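Local coordinates for protein haloacid dehalogenase-like hydrolase (PDB 3PGV) that probably acts as a metal-dependent phosphatase of the Cof family in the haloacid dehalogenase superfamily, and here carries a calcium ion at its metal site, at residues 111-116 with 181-186; 228-233 with 239-244; 233-238 with 258-263. One frame throughout, in Å; residues are numbered along the deposited sequence.

Contact 1. Residues 111-116 with 181-186; sequences FEIVRN and QAMNAR
I113 reaches helix 173-187 through a single methyl. Its CD1 sits 4.0 Å from CG of M183, a selenomethionine, and also lies 3.9 Å from NH1 of R186. The isoleucine is nearly fully extended: CG1 stands anti to the backbone N (chi1 -165°), and chi2 then carries CD1 outward from the loop. R186 is stretched too, and the two chains run past each other in opposite directions, the guanidinium meeting the methyl at an oblique tilt. M183 touches I113 through CG, and beyond it the chain bends at its last torsion, with F168 and V193 alongside. F168, on strand 163-169, also touches I113 and V114, placing loop and helix on the same face of the six-stranded cap sheet. R186 has its own ionic partner in D109, whose carboxylate meets NH2. No hydrogen bond crosses between the segments: the contact is narrow, one apolar methyl contact with M183 and van der Waals contact of the same methyl with the R186 guanidinium. The R186 charge is probably offset by D109 of helix 104-110, leaving the methyl contact to dispersion.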
loop_
_atom_site.group_PDB
_atom_site.type_symbol
_atom_site.label_atom_id
_atom_site.label_comp_id
_atom_site.label_asym_id
_atom_site.label_seq_id
_atom_site.Cartn_x
_atom_site.Cartn_y
_atom_site.Cartn_z
ATOM N N PHE A 111 6.551 0.289 19.041
ATOM C CA PHE A 111 6.394 -1.092 19.535
ATOM C C PHE A 111 5.580 -1.152 20.830
ATOM O O PHE A 111 4.967 -2.179 21.119
ATOM C CB PHE A 111 7.762 -1.730 19.784
ATOM C CG PHE A 111 8.607 -2.018 18.568
ATOM C CD1 PHE A 111 8.077 -1.910 17.286
ATOM C CD2 PHE A 111 9.910 -2.484 18.703
ATOM C CE1 PHE A 111 8.863 -2.176 16.161
ATOM C CE2 PHE A 111 10.693 -2.758 17.578
ATOM C CZ PHE A 111 10.160 -2.607 16.312
ATOM N N GLU A 112 5.600 -0.057 21.627
ATOM C CA GLU A 112 5.069 -0.049 22.982
ATOM C C GLU A 112 4.075 1.074 23.254
ATOM O O GLU A 112 3.523 1.133 24.348
ATOM C CB GLU A 112 6.244 0.028 23.994
ATOM C CG GLU A 112 7.180 -1.181 23.938
ATOM C CD GLU A 112 6.470 -2.511 24.159
ATOM O OE1 GLU A 112 5.664 -2.602 25.114
ATOM O OE2 GLU A 112 6.714 -3.456 23.375
ATOM N N ILE A 113 3.856 1.985 22.278
ATOM C CA ILE A 113 3.017 3.174 22.490
ATOM C C ILE A 113 1.615 2.847 23.044
ATOM O O ILE A 113 1.116 3.569 23.917
ATOM C CB ILE A 113 2.993 4.123 21.243
ATOM C CG1 ILE A 113 2.416 5.516 21.612
ATOM C CG2 ILE A 113 2.254 3.485 20.047
ATOM C CD1 ILE A 113 2.580 6.638 20.508
ATOM N N VAL A 114 1.009 1.732 22.587
ATOM C CA VAL A 114 -0.328 1.330 23.056
ATOM C C VAL A 114 -0.337 -0.121 23.523
ATOM O O VAL A 114 -1.300 -0.839 23.282
ATOM C CB VAL A 114 -1.435 1.616 22.002
ATOM C CG1 VAL A 114 -1.765 3.101 21.946
ATOM C CG2 VAL A 114 -1.032 1.098 20.626
ATOM N N ARG A 115 0.732 -0.545 24.235
ATOM C CA ARG A 115 0.837 -1.908 24.742
ATOM C C ARG A 115 -0.348 -2.272 25.639
ATOM O O ARG A 115 -0.865 -3.394 25.561
ATOM C CB ARG A 115 2.140 -2.091 25.521
ATOM C CG ARG A 115 2.344 -3.516 26.018
ATOM C CD ARG A 115 3.387 -4.181 25.201
ATOM N NE ARG A 115 3.065 -5.557 24.897
ATOM C CZ ARG A 115 3.772 -6.303 24.064
ATOM N NH1 ARG A 115 4.835 -5.797 23.449
ATOM N NH2 ARG A 115 3.421 -7.560 23.828
ATOM N N ASN A 116 -0.771 -1.325 26.497
ATOM C CA ASN A 116 -1.800 -1.573 27.513
ATOM C C ASN A 116 -3.210 -1.213 27.065
ATOM O O ASN A 116 -4.124 -1.210 27.887
ATOM C CB ASN A 116 -1.443 -0.866 28.814
ATOM C CG ASN A 116 -0.088 -1.266 29.352
ATOM O OD1 ASN A 116 0.792 -0.429 29.550
ATOM N ND2 ASN A 116 0.145 -2.572 29.483
ATOM N N GLN A 181 -3.786 11.384 15.508
ATOM C CA GLN A 181 -3.441 12.750 15.857
ATOM C C GLN A 181 -2.237 12.834 16.752
ATOM O O GLN A 181 -1.410 13.713 16.558
ATOM C CB GLN A 181 -4.643 13.463 16.521
ATOM C CG GLN A 181 -5.437 14.315 15.563
ATOM C CD GLN A 181 -4.692 15.581 15.161
ATOM O OE1 GLN A 181 -4.748 16.019 14.012
ATOM N NE2 GLN A 181 -3.969 16.188 16.101
ATOM N N ALA A 182 -2.182 12.004 17.810
ATOM C CA ALA A 182 -1.085 12.066 18.786
ATOM C C ALA A 182 0.261 11.735 18.147
ATOM O O ALA A 182 1.259 12.382 18.454
ATOM C CB ALA A 182 -1.362 11.124 19.948
HETATM N N MSE A 183 0.286 10.747 17.223
HETATM C CA MSE A 183 1.523 10.339 16.569
HETATM C C MSE A 183 2.006 11.374 15.587
HETATM O O MSE A 183 3.186 11.693 15.589
HETATM C CB MSE A 183 1.373 8.956 15.915
HETATM C CG MSE A 183 1.131 7.835 16.945
HETATM SE SE MSE A 183 1.133 6.077 16.172
HETATM C CE MSE A 183 -0.317 6.307 14.880
ATOM N N ASN A 184 1.075 11.994 14.810
ATOM C CA ASN A 184 1.430 13.102 13.900
ATOM C C ASN A 184 2.000 14.282 14.665
ATOM O O ASN A 184 3.024 14.843 14.262
ATOM C CB ASN A 184 0.219 13.537 13.032
ATOM C CG ASN A 184 -0.062 12.585 11.875
ATOM O OD1 ASN A 184 0.852 11.958 11.314
ATOM N ND2 ASN A 184 -1.317 12.531 11.424
ATOM N N ALA A 185 1.398 14.618 15.808
ATOM C CA ALA A 185 1.899 15.729 16.632
ATOM C C ALA A 185 3.250 15.371 17.275
ATOM O O ALA A 185 4.106 16.238 17.423
ATOM C CB ALA A 185 0.876 16.089 17.709
ATOM N N ARG A 186 3.433 14.088 17.648
ATOM C CA ARG A 186 4.651 13.618 18.307
ATOM C C ARG A 186 5.886 13.621 17.384
ATOM O O ARG A 186 6.962 14.038 17.814
ATOM C CB ARG A 186 4.427 12.221 18.910
ATOM C CG ARG A 186 5.643 11.651 19.610
ATOM C CD ARG A 186 5.297 10.412 20.386
ATOM N NE ARG A 186 6.493 9.826 20.975
ATOM C CZ ARG A 186 6.476 8.930 21.950
ATOM N NH1 ARG A 186 5.324 8.533 22.475
ATOM N NH2 ARG A 186 7.610 8.441 22.428
#

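Contact 2. Residues 228-233 with 239-244; sequences CIAFGD and EMLSMA. With CA (calcium ion), chain E.
C228 opens the strand side of the contact modestly, its CB resting 4.3 Å from CB of A244, the residue at which the chain leaves the helix. I229 faces the reverse way, into helix 274-283. At A230 the packing becomes dense: its CB lies 3.8 Å from CG of M240, a selenomethionine, and is equally near L241 CD2 and A244 CB, so one small methyl is held among two helix residues, M240 and L241, and A244 just beyond the helix end. The axes of the two short segments approach to 7.6 Å and run roughly antiparallel, 148° between their N-to-C directions, as part of the beta-alpha-beta unit formed by strand 228-232, helix 238-243 and strand 246-249 in the Rossmann-like core of the haloacid dehalogenase fold. F231 sends its ring toward L279, yet its carbonyl O meets M240 CE at 3.4 Å. With CG of M240 opposite the backbone N (chi1 -176°), the chain runs straight until chi3 turns CE against F231 O. G232 presents bare backbone to L241, whose CD2 comes to 3.5 Å from G232 N. D233 then turns from the helix, and its OD1 binds the calcium ion at 2.2 Å, alongside D27 OD2 and D29 O.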
loop_
_atom_site.group_PDB
_atom_site.type_symbol
_atom_site.label_atom_id
_atom_site.label_comp_id
_atom_site.label_asym_id
_atom_site.label_seq_id
_atom_site.Cartn_x
_atom_site.Cartn_y
_atom_site.Cartn_z
ATOM N N CYS A 228 2.599 9.235 -15.243
ATOM C CA CYS A 228 1.851 8.254 -14.473
ATOM C C CYS A 228 0.389 8.533 -14.377
ATOM O O CYS A 228 -0.018 9.660 -14.091
ATOM C CB CYS A 228 2.467 8.069 -13.090
ATOM S SG CYS A 228 4.207 7.584 -13.116
ATOM N N ILE A 229 -0.411 7.477 -14.505
ATOM C CA ILE A 229 -1.818 7.470 -14.133
ATOM C C ILE A 229 -1.967 6.488 -12.968
ATOM O O ILE A 229 -1.423 5.379 -13.033
ATOM C CB ILE A 229 -2.765 7.136 -15.331
ATOM C CG1 ILE A 229 -4.258 7.144 -14.874
ATOM C CG2 ILE A 229 -2.375 5.796 -16.007
ATOM C CD1 ILE A 229 -5.296 7.047 -15.996
ATOM N N ALA A 230 -2.594 6.930 -11.855
ATOM C CA ALA A 230 -2.709 6.089 -10.666
ATOM C C ALA A 230 -4.152 5.815 -10.246
ATOM O O ALA A 230 -5.038 6.651 -10.460
ATOM C CB ALA A 230 -1.939 6.699 -9.518
ATOM N N PHE A 231 -4.378 4.655 -9.595
ATOM C CA PHE A 231 -5.698 4.235 -9.110
ATOM C C PHE A 231 -5.580 3.774 -7.652
ATOM O O PHE A 231 -4.637 3.051 -7.309
ATOM C CB PHE A 231 -6.251 3.098 -9.991
ATOM C CG PHE A 231 -6.393 3.447 -11.456
ATOM C CD1 PHE A 231 -5.316 3.313 -12.331
ATOM C CD2 PHE A 231 -7.623 3.836 -11.978
ATOM C CE1 PHE A 231 -5.450 3.634 -13.694
ATOM C CE2 PHE A 231 -7.756 4.156 -13.341
ATOM C CZ PHE A 231 -6.668 4.047 -14.189
ATOM N N GLY A 232 -6.525 4.206 -6.805
ATOM C CA GLY A 232 -6.537 3.856 -5.379
ATOM C C GLY A 232 -7.878 4.074 -4.695
ATOM O O GLY A 232 -8.772 4.733 -5.250
ATOM N N ASP A 233 -8.023 3.557 -3.462
ATOM C CA ASP A 233 -9.295 3.661 -2.722
ATOM C C ASP A 233 -9.111 4.012 -1.222
ATOM O O ASP A 233 -10.102 4.133 -0.493
ATOM C CB ASP A 233 -10.101 2.348 -2.853
ATOM C CG ASP A 233 -9.523 1.195 -2.061
ATOM O OD1 ASP A 233 -8.277 1.095 -1.979
ATOM O OD2 ASP A 233 -10.308 0.363 -1.577
ATOM N N GLU A 239 -1.234 10.282 -1.418
ATOM C CA GLU A 239 -0.028 10.894 -2.018
ATOM C C GLU A 239 0.162 10.419 -3.463
ATOM O O GLU A 239 0.387 11.234 -4.353
ATOM C CB GLU A 239 1.249 10.603 -1.179
ATOM C CG GLU A 239 1.177 11.065 0.273
ATOM C CD GLU A 239 0.488 10.103 1.236
ATOM O OE1 GLU A 239 0.064 9.008 0.794
ATOM O OE2 GLU A 239 0.400 10.434 2.439
HETATM N N MSE A 240 -0.005 9.111 -3.703
HETATM C CA MSE A 240 0.130 8.528 -5.045
HETATM C C MSE A 240 -0.843 9.149 -6.032
HETATM O O MSE A 240 -0.446 9.499 -7.145
HETATM C CB MSE A 240 -0.052 6.993 -5.003
HETATM C CG MSE A 240 0.173 6.327 -6.353
HETATM SE SE MSE A 240 0.044 4.412 -6.300
HETATM C CE MSE A 240 -1.796 4.218 -5.815
ATOM N N LEU A 241 -2.116 9.294 -5.627
ATOM C CA LEU A 241 -3.157 9.817 -6.506
ATOM C C LEU A 241 -2.992 11.293 -6.809
ATOM O O LEU A 241 -3.323 11.722 -7.911
ATOM C CB LEU A 241 -4.564 9.529 -5.936
ATOM C CG LEU A 241 -4.931 8.050 -5.744
ATOM C CD1 LEU A 241 -6.353 7.910 -5.221
ATOM C CD2 LEU A 241 -4.773 7.276 -7.031
ATOM N N SER A 242 -2.483 12.078 -5.846
ATOM C CA SER A 242 -2.291 13.518 -6.056
ATOM C C SER A 242 -0.943 13.850 -6.712
ATOM O O SER A 242 -0.855 14.836 -7.437
ATOM C CB SER A 242 -2.469 14.291 -4.753
ATOM O OG SER A 242 -1.657 13.761 -3.717
HETATM N N MSE A 243 0.095 13.014 -6.485
HETATM C CA MSE A 243 1.433 13.235 -7.104
HETATM C C MSE A 243 1.480 12.773 -8.567
HETATM O O MSE A 243 2.261 13.289 -9.335
HETATM C CB MSE A 243 2.536 12.538 -6.303
HETATM C CG MSE A 243 2.773 13.151 -4.941
HETATM SE SE MSE A 243 3.875 12.017 -3.815
HETATM C CE MSE A 243 5.590 12.210 -4.735
ATOM N N ALA A 244 0.697 11.747 -8.921
ATOM C CA ALA A 244 0.669 11.220 -10.286
ATOM C C ALA A 244 0.140 12.268 -11.248
ATOM O O ALA A 244 -0.615 13.152 -10.838
ATOM C CB ALA A 244 -0.207 9.981 -10.342
HETATM CA CA CA E . -6.745 -0.301 -1.146
HETATM O O HOH W 1 -5.001 1.453 -0.293
#

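Contact 3. Residues 233-238 with 258-263; sequences DGMNDA and KDLHPE. With CA (calcium ion), chain E.
A238, buried, is the packed side of this junction: its CB lies 3.9 Å from H261 NE2 and 4.2 Å from L260 CD2, with the A238 carbonyl oblique to the imidazole. H261 ND1 donates to E263 OE2 at 2.9 Å, on its syn lone pair, the acceptor lying close to the imidazole plane. On the solvent side, exposed L260 meets partly exposed M235, a selenomethionine, with CD2 3.8 Å from M235 CE and the two side chains at about a right angle. M235 can offer its methyl because its chain folds twice, at chi2 and chi3. Within 233-238 the loop is tied by hydrogen bonds. Its GDGMND sequence, counted from G232, matches the acidic metal-binding loop (motif IV) of haloacid dehalogenase-like hydrolases. D237 OD2 accepts from both D233 N and G234 N, which approach from opposite faces of the carboxylate plane, while D237 OD1 makes a salt bridge with K210. Water 1, a calcium ligand, lies 2.7 Å from D237 OD2, placing this aspartate in the metal's second shell. No hydrogen bond crosses between the segments: D237 holds the loop backbone and water 1 beside the calcium ion, while van der Waals contact alone joins 233-238 to 258-263.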
loop_
_atom_site.group_PDB
_atom_site.type_symbol
_atom_site.label_atom_id
_atom_site.label_comp_id
_atom_site.label_asym_id
_atom_site.label_seq_id
_atom_site.Cartn_x
_atom_site.Cartn_y
_atom_site.Cartn_z
ATOM N N ASP A 233 -8.023 3.557 -3.462
ATOM C CA ASP A 233 -9.295 3.661 -2.722
ATOM C C ASP A 233 -9.111 4.012 -1.222
ATOM O O ASP A 233 -10.102 4.133 -0.493
ATOM C CB ASP A 233 -10.101 2.348 -2.853
ATOM C CG ASP A 233 -9.523 1.195 -2.061
ATOM O OD1 ASP A 233 -8.277 1.095 -1.979
ATOM O OD2 ASP A 233 -10.308 0.363 -1.577
ATOM N N GLY A 234 -7.857 4.099 -0.768
ATOM C CA GLY A 234 -7.569 4.347 0.640
ATOM C C GLY A 234 -6.698 5.561 0.906
ATOM O O GLY A 234 -6.110 6.138 -0.020
HETATM N N MSE A 235 -6.586 5.944 2.187
HETATM C CA MSE A 235 -5.762 7.075 2.605
HETATM C C MSE A 235 -4.288 6.834 2.285
HETATM O O MSE A 235 -3.569 7.783 1.979
HETATM C CB MSE A 235 -5.959 7.368 4.103
HETATM C CG MSE A 235 -7.312 8.015 4.423
HETATM SE SE MSE A 235 -7.553 9.707 3.476
HETATM C CE MSE A 235 -6.066 10.747 4.312
ATOM N N ASN A 236 -3.848 5.545 2.283
ATOM C CA ASN A 236 -2.467 5.190 1.918
ATOM C C ASN A 236 -2.214 5.316 0.390
ATOM O O ASN A 236 -1.076 5.125 -0.066
ATOM C CB ASN A 236 -2.096 3.802 2.440
ATOM C CG ASN A 236 -3.053 2.691 2.024
ATOM O OD1 ASN A 236 -4.250 2.901 1.817
ATOM N ND2 ASN A 236 -2.555 1.483 1.975
ATOM N N ASP A 237 -3.252 5.764 -0.378
ATOM C CA ASP A 237 -3.123 6.046 -1.825
ATOM C C ASP A 237 -3.151 7.564 -2.111
ATOM O O ASP A 237 -2.932 7.970 -3.247
ATOM C CB ASP A 237 -4.251 5.349 -2.614
ATOM C CG ASP A 237 -4.265 3.847 -2.456
ATOM O OD1 ASP A 237 -3.204 3.229 -2.626
ATOM O OD2 ASP A 237 -5.359 3.283 -2.218
ATOM N N ALA A 238 -3.485 8.385 -1.087
ATOM C CA ALA A 238 -3.677 9.832 -1.236
ATOM C C ALA A 238 -2.478 10.538 -1.907
ATOM O O ALA A 238 -2.674 11.257 -2.896
ATOM C CB ALA A 238 -3.990 10.463 0.114
ATOM N N LYS A 258 -12.010 10.825 -0.707
ATOM C CA LYS A 258 -12.794 11.652 -1.638
ATOM C C LYS A 258 -12.856 13.107 -1.148
ATOM O O LYS A 258 -12.693 14.031 -1.948
ATOM C CB LYS A 258 -14.213 11.080 -1.815
ATOM C CG LYS A 258 -14.239 9.736 -2.539
ATOM C CD LYS A 258 -15.622 9.123 -2.521
ATOM C CE LYS A 258 -15.665 7.784 -3.215
ATOM N NZ LYS A 258 -17.042 7.204 -3.190
ATOM N N ASP A 259 -13.045 13.302 0.179
ATOM C CA ASP A 259 -13.133 14.623 0.799
ATOM C C ASP A 259 -11.788 15.366 0.763
ATOM O O ASP A 259 -11.768 16.584 0.570
ATOM C CB ASP A 259 -13.629 14.507 2.250
ATOM C CG ASP A 259 -15.063 14.019 2.395
ATOM O OD1 ASP A 259 -15.790 13.984 1.369
ATOM O OD2 ASP A 259 -15.473 13.710 3.543
ATOM N N LEU A 260 -10.671 14.641 0.986
ATOM C CA LEU A 260 -9.332 15.237 0.971
ATOM C C LEU A 260 -8.940 15.679 -0.441
ATOM O O LEU A 260 -8.279 16.707 -0.603
ATOM C CB LEU A 260 -8.297 14.247 1.523
ATOM C CG LEU A 260 -6.867 14.804 1.710
ATOM C CD1 LEU A 260 -6.817 15.838 2.836
ATOM C CD2 LEU A 260 -5.863 13.681 1.960
ATOM N N HIS A 261 -9.362 14.923 -1.462
ATOM C CA HIS A 261 -9.019 15.237 -2.841
ATOM C C HIS A 261 -10.254 15.312 -3.739
ATOM O O HIS A 261 -10.437 14.460 -4.615
ATOM C CB HIS A 261 -7.996 14.230 -3.381
ATOM C CG HIS A 261 -6.680 14.284 -2.668
ATOM N ND1 HIS A 261 -5.772 15.298 -2.908
ATOM C CD2 HIS A 261 -6.163 13.448 -1.739
ATOM C CE1 HIS A 261 -4.740 15.053 -2.118
ATOM N NE2 HIS A 261 -4.921 13.945 -1.406
ATOM N N PRO A 262 -11.086 16.376 -3.590
ATOM C CA PRO A 262 -12.292 16.483 -4.432
ATOM C C PRO A 262 -11.976 16.806 -5.903
ATOM O O PRO A 262 -12.833 16.621 -6.775
ATOM C CB PRO A 262 -13.081 17.615 -3.767
ATOM C CG PRO A 262 -12.062 18.441 -3.095
ATOM C CD PRO A 262 -10.994 17.500 -2.630
ATOM N N GLU A 263 -10.745 17.262 -6.178
ATOM C CA GLU A 263 -10.304 17.596 -7.540
ATOM C C GLU A 263 -10.040 16.342 -8.402
ATOM O O GLU A 263 -9.869 16.455 -9.618
ATOM C CB GLU A 263 -9.050 18.502 -7.507
ATOM C CG GLU A 263 -7.761 17.790 -7.094
ATOM C CD GLU A 263 -7.600 17.475 -5.615
ATOM O OE1 GLU A 263 -8.414 17.972 -4.801
ATOM O OE2 GLU A 263 -6.609 16.792 -5.264
HETATM CA CA CA E . -6.745 -0.301 -1.146
HETATM O O HOH W 1 -5.001 1.453 -0.293
#

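How the contacts relate
Contacts 2 and 3 meet at D233, which follows the last strand residue G232 and opens the loop to helix 238-243, and their centres are 9 Å apart. G232 CA lies 3.4 Å from D237 OD2 and S242 CB 3.6 Å from H261 CE1, so the two contacts abut, and the 258-263 segment, helix end and loop, lies against helix 238-243. Both include the calcium ion, which D27 and D29 also bind. The two contacts alternate along the chain. Contact 1 closes earlier in sequence, in the domain built on the other sheet, with its centre about 28 Å from that of contact 2 and 24 Å from that of contact 3. It touches neither and lies away from the metal site.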